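Aminopeptidase P; XAA-pro aminopeptidase (Streptococcus thermophilus, PDB 3IL0) is probably an aminopeptidase of the M24B family, represented here by its creatinase/prolidase-type N-terminal domain rather than the domain expected to bind metal. Local coordinates at residues A[21-26]-A[118-123]; A[41-46]-A[80-85]. All blocks are in the same frame, centred on the assembly; numbering follows the deposited sequence.

Interaction 1: A[21-26]-A[118-123]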
loop_
_atom_site.group_PDB
_atom_site.type_symbol
_atom_site.label_atom_id
_atom_site.label_comp_id
_atom_site.label_asym_id
_atom_site.label_seq_id
_atom_site.Cartn_x
_atom_site.Cartn_y
_atom_site.Cartn_z
ATOM N N ASP A 21 5.737 1.753 -9.932
ATOM C CA ASP A 21 6.300 2.712 -8.957
ATOM C C ASP A 21 5.743 2.532 -7.551
ATOM O O ASP A 21 6.354 2.993 -6.550
ATOM C CB ASP A 21 5.977 4.114 -9.396
ATOM C CG ASP A 21 6.605 4.439 -10.723
ATOM O OD1 ASP A 21 7.751 3.990 -10.912
ATOM O OD2 ASP A 21 5.950 5.029 -11.599
ATOM N N ALA A 22 4.565 1.901 -7.469
ATOM C CA ALA A 22 3.851 1.734 -6.206
ATOM C C ALA A 22 2.798 0.600 -6.274
ATOM O O ALA A 22 2.363 0.205 -7.336
ATOM C CB ALA A 22 3.177 3.088 -5.863
ATOM N N LEU A 23 2.418 0.105 -5.112
ATOM C CA LEU A 23 1.336 -0.815 -4.957
ATOM C C LEU A 23 0.488 -0.377 -3.789
ATOM O O LEU A 23 0.983 -0.127 -2.675
ATOM C CB LEU A 23 1.828 -2.237 -4.735
ATOM C CG LEU A 23 0.747 -3.332 -4.838
ATOM C CD1 LEU A 23 0.148 -3.475 -6.272
ATOM C CD2 LEU A 23 1.313 -4.615 -4.321
ATOM N N LEU A 24 -0.794 -0.243 -4.057
ATOM C CA LEU A 24 -1.747 -0.032 -3.036
ATOM C C LEU A 24 -2.116 -1.449 -2.513
ATOM O O LEU A 24 -2.489 -2.315 -3.290
ATOM C CB LEU A 24 -2.936 0.657 -3.676
ATOM C CG LEU A 24 -4.163 0.857 -2.805
ATOM C CD1 LEU A 24 -3.845 2.032 -1.904
ATOM C CD2 LEU A 24 -5.466 1.101 -3.615
ATOM N N VAL A 25 -2.047 -1.633 -1.198
ATOM C CA VAL A 25 -2.366 -2.878 -0.514
ATOM C C VAL A 25 -3.528 -2.628 0.458
ATOM O O VAL A 25 -3.401 -1.868 1.396
ATOM C CB VAL A 25 -1.123 -3.414 0.268
ATOM C CG1 VAL A 25 -1.448 -4.692 0.973
ATOM C CG2 VAL A 25 0.073 -3.570 -0.695
ATOM N N THR A 26 -4.668 -3.235 0.154
ATOM C CA THR A 26 -5.881 -3.238 0.951
ATOM C C THR A 26 -6.041 -4.725 1.313
ATOM O O THR A 26 -5.444 -5.625 0.656
ATOM C CB THR A 26 -7.064 -2.771 0.091
ATOM O OG1 THR A 26 -7.000 -3.429 -1.198
ATOM C CG2 THR A 26 -6.958 -1.288 -0.196
ATOM N N SER A 118 -2.519 -0.010 -12.656
ATOM C CA SER A 118 -2.048 -1.270 -13.224
ATOM C C SER A 118 -2.575 -2.462 -12.391
ATOM O O SER A 118 -2.147 -2.677 -11.276
ATOM C CB SER A 118 -0.522 -1.263 -13.211
ATOM O OG SER A 118 -0.030 -2.593 -13.218
ATOM N N PRO A 119 -3.533 -3.204 -12.929
ATOM C CA PRO A 119 -4.077 -4.286 -12.128
ATOM C C PRO A 119 -3.067 -5.409 -11.944
ATOM O O PRO A 119 -2.382 -5.779 -12.886
ATOM C CB PRO A 119 -5.269 -4.752 -12.943
ATOM C CG PRO A 119 -4.946 -4.313 -14.321
ATOM C CD PRO A 119 -4.269 -3.010 -14.165
ATOM N N GLN A 120 -3.009 -5.971 -10.761
ATOM C CA GLN A 120 -2.050 -7.035 -10.433
ATOM C C GLN A 120 -2.758 -8.338 -10.077
ATOM O O GLN A 120 -3.766 -8.327 -9.401
ATOM C CB GLN A 120 -1.170 -6.546 -9.250
ATOM C CG GLN A 120 -0.345 -5.304 -9.571
ATOM C CD GLN A 120 0.695 -5.627 -10.606
ATOM O OE1 GLN A 120 0.732 -5.060 -11.706
ATOM N NE2 GLN A 120 1.504 -6.594 -10.290
ATOM N N THR A 121 -2.244 -9.467 -10.557
ATOM C CA THR A 121 -2.745 -10.778 -10.157
ATOM C C THR A 121 -1.861 -11.436 -9.116
ATOM O O THR A 121 -0.709 -11.738 -9.394
ATOM C CB THR A 121 -2.779 -11.726 -11.334
ATOM O OG1 THR A 121 -3.559 -11.109 -12.363
ATOM C CG2 THR A 121 -3.403 -13.042 -10.942
ATOM N N ASN A 122 -2.417 -11.697 -7.937
ATOM C CA ASN A 122 -1.708 -12.396 -6.880
ATOM C C ASN A 122 -0.326 -11.847 -6.516
ATOM O O ASN A 122 0.556 -12.616 -6.178
ATOM C CB ASN A 122 -1.554 -13.858 -7.296
ATOM C CG ASN A 122 -2.855 -14.604 -7.316
ATOM O OD1 ASN A 122 -3.885 -14.158 -6.777
ATOM N ND2 ASN A 122 -2.825 -15.769 -7.943
ATOM N N PHE A 123 -0.095 -10.547 -6.618
ATOM C CA PHE A 123 1.251 -9.995 -6.319
ATOM C C PHE A 123 1.672 -10.380 -4.897
ATOM O O PHE A 123 2.781 -10.853 -4.657
ATOM C CB PHE A 123 1.178 -8.473 -6.427
ATOM C CG PHE A 123 2.460 -7.734 -6.113
ATOM C CD1 PHE A 123 2.877 -7.548 -4.784
ATOM C CD2 PHE A 123 3.191 -7.142 -7.149
ATOM C CE1 PHE A 123 4.014 -6.798 -4.483
ATOM C CE2 PHE A 123 4.363 -6.371 -6.866
ATOM C CZ PHE A 123 4.774 -6.206 -5.530
#
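L23 divides its two methyl groups between F123 and Q120. CD2 sits over one face of the F123 ring, 3.6 Å from the ring centroid and 23° off the normal, a CH-pi contact shifted toward the rim. The nearest ring atom is CD1 of F123, 3.4 Å from L23 CD2, with CE1 almost as near, so the methyl rests over that side of the ring. The two side chains reach this meeting point from opposite directions. For F123 the reach comes from chi1 of 178°, which holds CG anti to the backbone N and extends the ring toward the strand. The other methyl, CD1 of L23, touches the aliphatic part of Q120, at CG, at 3.8 Å. Q120 then bends at chi2 (-67°), which turns its amide away from the leucine, toward S118 of its own strand, where S118 OG donates a weak 3.0 Å hydrogen bond to Q120 OE1. The amide oxygen is thereby turned to S118 while the CG methylene packs on the leucine. In a second shell, F11 of helix 7-18 meets F123 edge-to-face and also touches L23, and K14 makes a cation-pi contact with F123. D21, at the entry to the strand, accepts hydrogen bonds at OD2 from the backbone N of E92 and of T93. The strands 22-25 and 116-120 are not sheet neighbours: strand 93-97 runs between them, parallel to both. From one face of the sheet L23 reaches past that strand to the residues on either side of the turn between edge strand 116-120 and helix 123-128, with helix 7-18 packed beside it.

Interaction 2: A[41-46]-A[80-85]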
loop_
_atom_site.group_PDB
_atom_site.type_symbol
_atom_site.label_atom_id
_atom_site.label_comp_id
_atom_site.label_asym_id
_atom_site.label_seq_id
_atom_site.Cartn_x
_atom_site.Cartn_y
_atom_site.Cartn_z
ATOM N N ASN A 41 -8.950 -1.373 9.485
ATOM C CA ASN A 41 -8.877 -0.014 8.985
ATOM C C ASN A 41 -7.459 0.583 8.891
ATOM O O ASN A 41 -7.120 1.610 9.517
ATOM C CB ASN A 41 -9.827 0.861 9.772
ATOM C CG ASN A 41 -10.778 1.575 8.863
ATOM O OD1 ASN A 41 -10.349 2.396 8.020
ATOM N ND2 ASN A 41 -12.076 1.236 8.972
ATOM N N ALA A 42 -6.644 -0.127 8.110
ATOM C CA ALA A 42 -5.339 0.324 7.665
ATOM C C ALA A 42 -5.321 0.243 6.118
ATOM O O ALA A 42 -6.023 -0.598 5.537
ATOM C CB ALA A 42 -4.227 -0.543 8.277
ATOM N N THR A 43 -4.563 1.148 5.468
ATOM C CA THR A 43 -4.212 1.041 4.032
ATOM C C THR A 43 -2.706 1.101 4.011
ATOM O O THR A 43 -2.081 1.838 4.810
ATOM C CB THR A 43 -4.791 2.205 3.155
ATOM O OG1 THR A 43 -6.229 2.218 3.218
ATOM C CG2 THR A 43 -4.356 2.095 1.624
ATOM N N VAL A 44 -2.112 0.337 3.110
ATOM C CA VAL A 44 -0.667 0.378 2.900
ATOM C C VAL A 44 -0.378 0.840 1.485
ATOM O O VAL A 44 -1.112 0.499 0.532
ATOM C CB VAL A 44 -0.063 -0.989 3.198
ATOM C CG1 VAL A 44 1.360 -1.158 2.614
ATOM C CG2 VAL A 44 -0.133 -1.204 4.680
ATOM N N PHE A 45 0.681 1.620 1.341
ATOM C CA PHE A 45 1.060 2.089 0.061
ATOM C C PHE A 45 2.583 2.062 0.047
ATOM O O PHE A 45 3.198 2.850 0.740
ATOM C CB PHE A 45 0.505 3.506 -0.182
ATOM C CG PHE A 45 0.745 4.029 -1.587
ATOM C CD1 PHE A 45 -0.026 3.596 -2.630
ATOM C CD2 PHE A 45 1.748 4.930 -1.847
ATOM C CE1 PHE A 45 0.190 4.067 -3.924
ATOM C CE2 PHE A 45 1.993 5.437 -3.165
ATOM C CZ PHE A 45 1.202 5.008 -4.190
ATOM N N ILE A 46 3.173 1.182 -0.764
ATOM C CA ILE A 46 4.624 0.959 -0.847
ATOM C C ILE A 46 5.138 1.367 -2.237
ATOM O O ILE A 46 4.565 0.979 -3.281
ATOM C CB ILE A 46 5.026 -0.537 -0.519
ATOM C CG1 ILE A 46 4.610 -0.888 0.908
ATOM C CG2 ILE A 46 6.566 -0.792 -0.637
ATOM C CD1 ILE A 46 4.850 -2.364 1.272
ATOM N N LYS A 80 -6.850 9.987 -0.656
ATOM C CA LYS A 80 -6.542 11.423 -0.759
ATOM C C LYS A 80 -5.143 11.663 -0.262
ATOM O O LYS A 80 -4.372 12.359 -0.912
ATOM C CB LYS A 80 -7.512 12.244 0.076
ATOM C CG LYS A 80 -7.825 13.617 -0.535
ATOM C CD LYS A 80 -8.789 14.493 0.339
ATOM C CE LYS A 80 -8.080 15.113 1.597
ATOM N NZ LYS A 80 -6.738 15.738 1.273
ATOM N N ASP A 81 -4.769 11.062 0.864
ATOM C CA ASP A 81 -3.413 11.291 1.350
ATOM C C ASP A 81 -2.337 10.658 0.465
ATOM O O ASP A 81 -1.275 11.253 0.322
ATOM C CB ASP A 81 -3.267 10.852 2.826
ATOM C CG ASP A 81 -4.053 11.773 3.778
ATOM O OD1 ASP A 81 -3.810 13.010 3.672
ATOM O OD2 ASP A 81 -4.922 11.294 4.556
ATOM N N ILE A 82 -2.608 9.489 -0.132
ATOM C CA ILE A 82 -1.627 8.825 -1.011
ATOM C C ILE A 82 -1.289 9.677 -2.269
ATOM O O ILE A 82 -0.148 9.699 -2.750
ATOM C CB ILE A 82 -2.130 7.455 -1.465
ATOM C CG1 ILE A 82 -2.095 6.468 -0.289
ATOM C CG2 ILE A 82 -1.284 6.886 -2.616
ATOM C CD1 ILE A 82 -2.879 5.176 -0.562
ATOM N N VAL A 83 -2.327 10.328 -2.801
ATOM C CA VAL A 83 -2.262 11.229 -3.959
ATOM C C VAL A 83 -1.166 12.316 -3.765
ATOM O O VAL A 83 -0.373 12.571 -4.659
ATOM C CB VAL A 83 -3.703 11.946 -4.234
ATOM C CG1 VAL A 83 -3.641 12.997 -5.268
ATOM C CG2 VAL A 83 -4.674 10.949 -4.664
ATOM N N LYS A 84 -1.087 12.927 -2.604
ATOM C CA LYS A 84 0.007 13.860 -2.361
ATOM C C LYS A 84 1.388 13.240 -2.607
ATOM O O LYS A 84 2.253 13.849 -3.214
ATOM C CB LYS A 84 0.016 14.304 -0.909
ATOM C CG LYS A 84 -1.061 15.183 -0.498
ATOM C CD LYS A 84 -0.769 15.623 0.922
ATOM C CE LYS A 84 -1.256 14.668 1.940
ATOM N NZ LYS A 84 -2.718 15.014 2.205
ATOM N N PHE A 85 1.599 12.049 -2.068
ATOM C CA PHE A 85 2.833 11.343 -2.236
ATOM C C PHE A 85 3.156 11.094 -3.681
ATOM O O PHE A 85 4.297 11.316 -4.133
ATOM C CB PHE A 85 2.829 10.041 -1.412
ATOM C CG PHE A 85 2.990 10.307 0.080
ATOM C CD1 PHE A 85 4.264 10.380 0.663
ATOM C CD2 PHE A 85 1.885 10.623 0.860
ATOM C CE1 PHE A 85 4.413 10.741 2.017
ATOM C CE2 PHE A 85 2.037 10.932 2.224
ATOM C CZ PHE A 85 3.298 10.995 2.799
#
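Strand 42-47 passes helix 78-88 with F45 and I82 as the closest backbone pair, their CA atoms 7.3 Å apart. This is a helix laid on one face of the mixed beta sheet of the alpha/beta creatinase/prolidase N-terminal domain, and the contact is wholly apolar. On the strand, T43 and F45 point toward the helix, whereas V44 between them points away, the alternation expected of an extended chain. On the helix, I82 does the work for both. Its CD1 lies against the root of the phenylalanine, 3.8 Å from F45 CB, and reaches CG2 of T43 at 4.1 Å. The helix also touches the strands flanking 42-47, since I82 packs on L54 of strand 51-55 and on L24 of strand 22-25. Farther round the helix, D81 and K84 form a salt bridge, K84 NZ to D81 OD1 at 2.7 Å, using the anti lone pair of that oxygen. With chi1 near trans (-174°) the F45 ring extends from the strand toward the helix and offers a face to the isoleucine. There CG2 of I82 stands almost squarely over the ring centre, 3.3 Å from the F45 centroid and 6° off the normal.

In the fold
Interactions 1 and 2, with centres about 13 Å apart, are joined through neighbouring antiparallel strands 22-25 and 42-47. Two probable backbone hydrogen bonds tie them, V25 N to V44 O at 2.9 Å and L23 N to I46 O at 3.0 Å. Alternate residues of strand 22-25 serve the two faces: L23 turns to the side of helix 7-18, whereas A22 and L24 join the layer under helix 78-88. There A22 CB comes tightly against F45 CZ (3.2 Å, short for two carbons), and L24 CD1 lies 3.6 Å from I82 CD1. Both contacts thus belong to the hydrophobic interior of this N-terminal domain, on opposite faces of its sheet.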